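Local coordinates for Thiol:disulfide interchange protein, thioredoxin family protein (Chlorobaculum tepidum, PDB 3OR5) that probably acts as a thioredoxin-like thiol:disulfide oxidoreductase, perhaps in the biogenesis of c-type cytochromes, at residues Val82-Tyr85 / Met86-Gly90; Ser51-Pro54 / Asp55-Gln58; Gly135-Ser138 / Lys139-Asp143. All blocks are in the same frame, centred on the assembly; numbering follows the deposited sequence.

Contact 1: Val82-Tyr85 / Met86-Gly90; sequences VKNY and MKTQG
Val-82 O accepts the backbone N-H of Met-86, a selenomethionine, at 3.0 Å. Val-82 CG1 also lies 4.4 Å from Met-86 SE, a loose apolar contact. Both side chains reach Val-95 of the neighbouring strand 95-97. Lys-83 adds the next turn bond, from Lys-87 N to its carbonyl. Asn-84 OD1 receives Lys-87 NZ at 3.3 Å, with the ammonium tilted from the amide plane. Its backbone O takes the N-H of Thr-88 almost straight, at 171°. These turns belong to helix 79-89, the helix of a beta-alpha-beta unit in the thioredoxin fold. A Schellman motif closes it, with Gly-90 at positive phi. Tyr-85 carries most of the side-chain packing. Its CG is anti to the backbone N (chi1 -171°), which lays the ring beneath Gln-89. Gln-89 CG sits over one face, 3.5 Å from the ring centroid, a CH-pi contact. Amide and ring planes are only 12° apart. Tyr-85 OH holds a water at 2.6 Å, and this water donates weakly to Gln-89 OE1. A leucine in place of Tyr-85 would probably leave that water without its hydroxyl partner and Gln-89 CG without a flat surface.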
# COMPACT_ATOMS: atom_id res chain seq x y z
N VAL A 82 14.56 -4.46 5.44
CA VAL A 82 13.16 -4.01 5.57
C VAL A 82 12.70 -4.16 7.05
O VAL A 82 12.07 -3.25 7.59
CB VAL A 82 12.26 -4.83 4.66
CG1 VAL A 82 10.77 -4.32 4.81
CG2 VAL A 82 12.65 -4.52 3.25
N LYS A 83 13.06 -5.28 7.71
CA LYS A 83 12.67 -5.46 9.12
C LYS A 83 13.28 -4.34 10.00
O LYS A 83 12.61 -3.74 10.87
CB LYS A 83 13.20 -6.82 9.63
CG LYS A 83 12.90 -7.14 11.12
CD LYS A 83 11.64 -7.97 11.22
CE LYS A 83 11.36 -8.46 12.71
NZ LYS A 83 11.24 -7.22 13.57
N ASN A 84 14.54 -3.97 9.77
CA ASN A 84 15.11 -2.86 10.54
C ASN A 84 14.50 -1.50 10.25
O ASN A 84 14.32 -0.73 11.13
CB ASN A 84 16.63 -2.79 10.37
CG ASN A 84 17.27 -2.20 11.58
OD1 ASN A 84 17.01 -2.67 12.72
ND2 ASN A 84 18.03 -1.15 11.40
N TYR A 85 14.13 -1.21 9.00
CA TYR A 85 13.46 0.02 8.68
C TYR A 85 12.08 0.11 9.40
O TYR A 85 11.71 1.15 9.92
CB TYR A 85 13.30 0.09 7.15
CG TYR A 85 12.82 1.45 6.72
CD1 TYR A 85 13.58 2.57 6.88
CD2 TYR A 85 11.54 1.56 6.10
CE1 TYR A 85 13.11 3.82 6.48
CE2 TYR A 85 11.09 2.82 5.68
CZ TYR A 85 11.86 3.91 5.87
OH TYR A 85 11.36 5.12 5.45
N MSE A 86 11.40 -1.02 9.42
CA MSE A 86 10.11 -1.08 10.15
C MSE A 86 10.32 -0.72 11.59
O MSE A 86 9.44 -0.03 12.15
CB MSE A 86 9.46 -2.47 9.98
CG MSE A 86 8.94 -2.66 8.59
SE MSE A 86 8.38 -4.55 8.47
CE MSE A 86 6.85 -4.47 9.56
N LYS A 87 11.39 -1.21 12.21
CA LYS A 87 11.65 -0.90 13.62
C LYS A 87 12.00 0.57 13.78
O LYS A 87 11.43 1.30 14.61
CB LYS A 87 12.76 -1.86 14.13
CG LYS A 87 13.16 -1.60 15.51
CD LYS A 87 14.17 -2.69 15.87
CE LYS A 87 15.42 -2.09 16.53
NZ LYS A 87 16.18 -1.21 15.54
N THR A 88 12.93 1.07 12.97
CA THR A 88 13.38 2.48 13.10
C THR A 88 12.32 3.54 12.82
O THR A 88 12.21 4.55 13.52
CB THR A 88 14.67 2.78 12.28
OG1 THR A 88 14.40 2.78 10.87
CG2 THR A 88 15.65 1.79 12.58
N GLN A 89 11.42 3.25 11.88
CA GLN A 89 10.38 4.19 11.49
C GLN A 89 9.05 3.91 12.16
O GLN A 89 8.10 4.69 12.00
CB GLN A 89 10.19 4.27 9.98
CG GLN A 89 11.49 4.40 9.24
CD GLN A 89 12.23 5.68 9.52
OE1 GLN A 89 11.69 6.76 9.35
NE2 GLN A 89 13.50 5.56 9.91
N GLY A 90 9.01 2.83 12.91
CA GLY A 90 7.77 2.43 13.58
C GLY A 90 6.60 2.16 12.64
O GLY A 90 5.50 2.73 12.80
O HOH W 1 12.56 7.23 6.29

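Contact 2: Ser51-Pro54 / Asp55-Gln58; sequences SEIP and DMVQ
Ile-53 meets Met-56 and Val-57 one turn further along helix 47-63. This helix links strands 36-42 and 68-74 in a beta-alpha-beta unit of the thioredoxin fold. Ile-53 CG1 comes 4.1 Å from the selenium, SE, of Met-56, which is a selenomethionine. The two side chains run obliquely across each other. The other branch, Ile-53 CG2, lies 4.3 Å from Val-57 CG2. Ile-53 thus packs one branch against each neighbour. Glu-52 also reaches this selenium, with OE2 4.1 Å from SE, and its side chain crosses that of Met-56 at a slant. This is a van der Waals approach, not a polar bond. The first torsion of Glu-52 places CG between the backbone N and the carbonyl carbon (chi1 68°), and from there the extended chain carries the carboxylate to SE.

The backbone positions these groups. Glu-52 O accepts Met-56 N at 2.9 Å, and Asp-55 N adds a weak second bond to the same oxygen. Ile-53 O takes Val-57 N, and Pro-54 O takes Gln-58 N. Pro-54 has no N-H to give to the turn before it, and the helix is kinked there.

Further out, Ile-53 touches Phe-42 of strand 36-42, Tyr-93 and Tyr-85. Its side chain also touches the CxxC pattern at the start of this helix (Cys-46, Cys-49), which is consistent with a thioredoxin-type redox centre. Met-56 and Glu-52 both reach Asn-40 on strand 36-42. Glu-52 also touches Pro-118. Toward the surface, Asp-55 and Gln-58 pack against Lys-139. Met-56 CG is anti to its carbonyl carbon (chi1 -72°), which sets it 3.5 Å from Glu-52 O.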
# COMPACT_ATOMS: atom_id res chain seq x y z
N SER A 51 11.13 9.42 2.22
CA SER A 51 10.48 10.69 2.50
C SER A 51 9.01 10.49 2.85
O SER A 51 8.44 11.10 3.81
CB SER A 51 10.58 11.58 1.26
OG SER A 51 10.12 12.87 1.67
N GLU A 52 8.39 9.57 2.15
CA GLU A 52 6.95 9.44 2.29
C GLU A 52 6.50 8.47 3.36
O GLU A 52 5.35 8.65 3.92
CB GLU A 52 6.22 9.24 1.01
CG GLU A 52 6.43 8.01 0.35
CD GLU A 52 5.49 7.87 -0.89
OE1 GLU A 52 5.12 8.89 -1.55
OE2 GLU A 52 5.10 6.72 -1.17
N ILE A 53 7.30 7.42 3.60
CA ILE A 53 6.79 6.41 4.57
C ILE A 53 6.51 6.99 5.97
O ILE A 53 5.51 6.59 6.57
CB ILE A 53 7.68 5.18 4.59
CG1 ILE A 53 7.35 4.37 3.30
CG2 ILE A 53 7.43 4.31 5.90
CD1 ILE A 53 8.35 3.28 3.01
N PRO A 54 7.29 7.90 6.50
CA PRO A 54 6.90 8.49 7.81
C PRO A 54 5.57 9.23 7.78
O PRO A 54 4.82 9.22 8.80
CB PRO A 54 8.06 9.42 8.17
CG PRO A 54 9.24 8.75 7.46
CD PRO A 54 8.72 8.19 6.15
N ASP A 55 5.20 9.85 6.66
CA ASP A 55 3.89 10.52 6.55
C ASP A 55 2.82 9.43 6.48
O ASP A 55 1.76 9.64 7.02
CB ASP A 55 3.84 11.38 5.27
CG ASP A 55 4.78 12.64 5.41
OD1 ASP A 55 5.08 13.05 6.53
OD2 ASP A 55 5.17 13.24 4.39
N MSE A 56 3.09 8.34 5.78
CA MSE A 56 2.14 7.23 5.69
C MSE A 56 1.87 6.71 7.11
O MSE A 56 0.72 6.41 7.43
CB MSE A 56 2.65 6.08 4.81
CG MSE A 56 2.59 6.55 3.38
SE MSE A 56 3.46 5.17 2.23
CE MSE A 56 2.58 3.68 2.83
N VAL A 57 2.95 6.60 7.88
CA VAL A 57 2.78 6.03 9.28
C VAL A 57 1.88 7.02 10.06
O VAL A 57 0.98 6.58 10.81
CB VAL A 57 4.16 5.88 9.94
CG1 VAL A 57 4.01 5.58 11.46
CG2 VAL A 57 4.87 4.70 9.29
N GLN A 58 2.10 8.33 9.93
CA GLN A 58 1.20 9.23 10.64
C GLN A 58 -0.26 9.13 10.18
O GLN A 58 -1.21 9.20 11.01
CB GLN A 58 1.66 10.69 10.51
CG GLN A 58 1.03 11.54 11.62
CD GLN A 58 1.46 11.15 13.03
OE1 GLN A 58 2.65 11.08 13.33
NE2 GLN A 58 0.48 10.82 13.90

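Contact 3: Gly135-Ser138 / Lys139-Asp143; sequences GPRS and KADFD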
# COMPACT_ATOMS: atom_id res chain seq x y z
N GLY A 135 3.49 9.56 -8.11
CA GLY A 135 4.10 10.85 -7.80
C GLY A 135 4.02 11.13 -6.31
O GLY A 135 3.20 10.55 -5.59
N PRO A 136 4.87 12.04 -5.80
CA PRO A 136 4.83 12.20 -4.32
C PRO A 136 3.54 12.79 -3.82
O PRO A 136 2.86 13.57 -4.55
CB PRO A 136 5.95 13.19 -4.06
CG PRO A 136 5.76 14.10 -5.26
CD PRO A 136 5.59 13.15 -6.47
N ARG A 137 3.22 12.44 -2.59
CA ARG A 137 2.03 12.92 -1.96
C ARG A 137 2.42 13.36 -0.58
O ARG A 137 3.19 12.65 0.11
CB ARG A 137 0.97 11.80 -1.80
CG ARG A 137 0.30 11.28 -3.10
CD ARG A 137 -0.51 12.39 -3.86
NE ARG A 137 -0.95 11.84 -5.13
CZ ARG A 137 -0.30 11.92 -6.29
NH1 ARG A 137 0.89 12.51 -6.37
NH2 ARG A 137 -0.78 11.37 -7.40
N SER A 138 1.87 14.49 -0.19
CA SER A 138 2.02 15.01 1.15
C SER A 138 1.17 14.25 2.18
O SER A 138 0.25 13.50 1.82
CB SER A 138 1.63 16.50 1.19
OG SER A 138 0.21 16.68 1.28
N LYS A 139 1.50 14.45 3.44
CA LYS A 139 0.68 13.97 4.53
C LYS A 139 -0.78 14.43 4.41
O LYS A 139 -1.72 13.63 4.42
CB LYS A 139 1.31 14.36 5.86
CG LYS A 139 0.70 13.63 7.02
CD LYS A 139 1.58 13.81 8.29
CE LYS A 139 1.77 15.31 8.66
NZ LYS A 139 2.33 15.41 10.06
N ALA A 140 -0.98 15.72 4.17
CA ALA A 140 -2.30 16.22 4.00
C ALA A 140 -2.98 15.62 2.75
O ALA A 140 -4.23 15.41 2.79
CB ALA A 140 -2.27 17.78 3.88
N ASP A 141 -2.21 15.38 1.66
CA ASP A 141 -2.80 14.74 0.43
C ASP A 141 -3.23 13.31 0.77
O ASP A 141 -4.36 12.91 0.44
CB ASP A 141 -1.78 14.57 -0.74
CG ASP A 141 -1.36 15.91 -1.35
OD1 ASP A 141 -2.21 16.86 -1.30
OD2 ASP A 141 -0.18 15.98 -1.85
N PHE A 142 -2.40 12.57 1.51
CA PHE A 142 -2.85 11.20 1.84
C PHE A 142 -4.08 11.27 2.72
O PHE A 142 -4.97 10.46 2.63
CB PHE A 142 -1.75 10.42 2.61
CG PHE A 142 -0.74 9.81 1.74
CD1 PHE A 142 -1.06 8.78 0.81
CD2 PHE A 142 0.59 10.21 1.86
CE1 PHE A 142 -0.03 8.18 0.03
CE2 PHE A 142 1.60 9.62 1.06
CZ PHE A 142 1.28 8.61 0.13
N ASP A 143 -4.11 12.17 3.69
CA ASP A 143 -5.30 12.27 4.49
C ASP A 143 -6.62 12.52 3.75
O ASP A 143 -7.65 11.91 3.98
CB ASP A 143 -4.95 13.35 5.49
CG ASP A 143 -5.75 13.27 6.65
OD1 ASP A 143 -5.39 12.40 7.50
OD2 ASP A 143 -6.74 14.03 6.62
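Ser-138 OG accepts the backbone N-H of Asp-141 at 2.8 Å, with an angle of 155° at the hydrogen. The first torsion of the serine puts OG between its backbone N and carbonyl carbon (chi1 81°), facing the first turn of the helix. Asp-141 returns the bond. Its OD2 accepts Ser-138 N at 3.0 Å, and the N-H comes from above the carboxylate plane. These reciprocal bonds make a capping box, with Ser-138 as N-cap. They satisfy the N-H of Asp-141 in the first turn and that of the N-cap residue itself, and the carboxylate probably interacts favourably with the helix dipole. Ser-138 O accepts Phe-142 N at 2.8 Å, the first full turn bond.

Arg-137 meets the Phe-142 ring with its CB. This atom stands over one face, 3.8 Å from the centroid and toward the rim, in a CH-pi contact. Further along, Arg-137 CD comes 4.0 Å from Asp-141 CB. The guanidinium then turns back along the loop, where NH1 donates to Pro-136 O at 2.9 Å. It stands nearly perpendicular to the Asp-141 carboxylate and makes no salt bridge with it.

The cap joins the loop after strand 129-133 to helix 139-150. That helix lies beside helix 47-63. Phe-142 and Lys-139 both pack on Val-59 there, while Asp-143 OD1 is hydrogen-bonded to Trp-63 NE1.

Contact 2 lies between the other two and touches both. Contacts 1 and 3 do not meet; their nearest atoms are about 12 Å apart. Contacts 1 and 2 are partly buried, each within one helix of a beta-alpha-beta unit. Their helices meet where Tyr-85 OH approaches Ile-53 CB at 3.8 Å. Contact 3 lies at the surface, at a helix start. Met-56 CG packs on Phe-142 CE2 at 4.0 Å, bringing contact 3 against contact 2. The chemistry follows position. Contact 2 is largely apolar. Contacts 1 and 3 each have a CH-pi contact. Contact 1 adds a water joining Tyr-85 OH and, weakly, Gln-89 OE1; contact 3 adds a capping box.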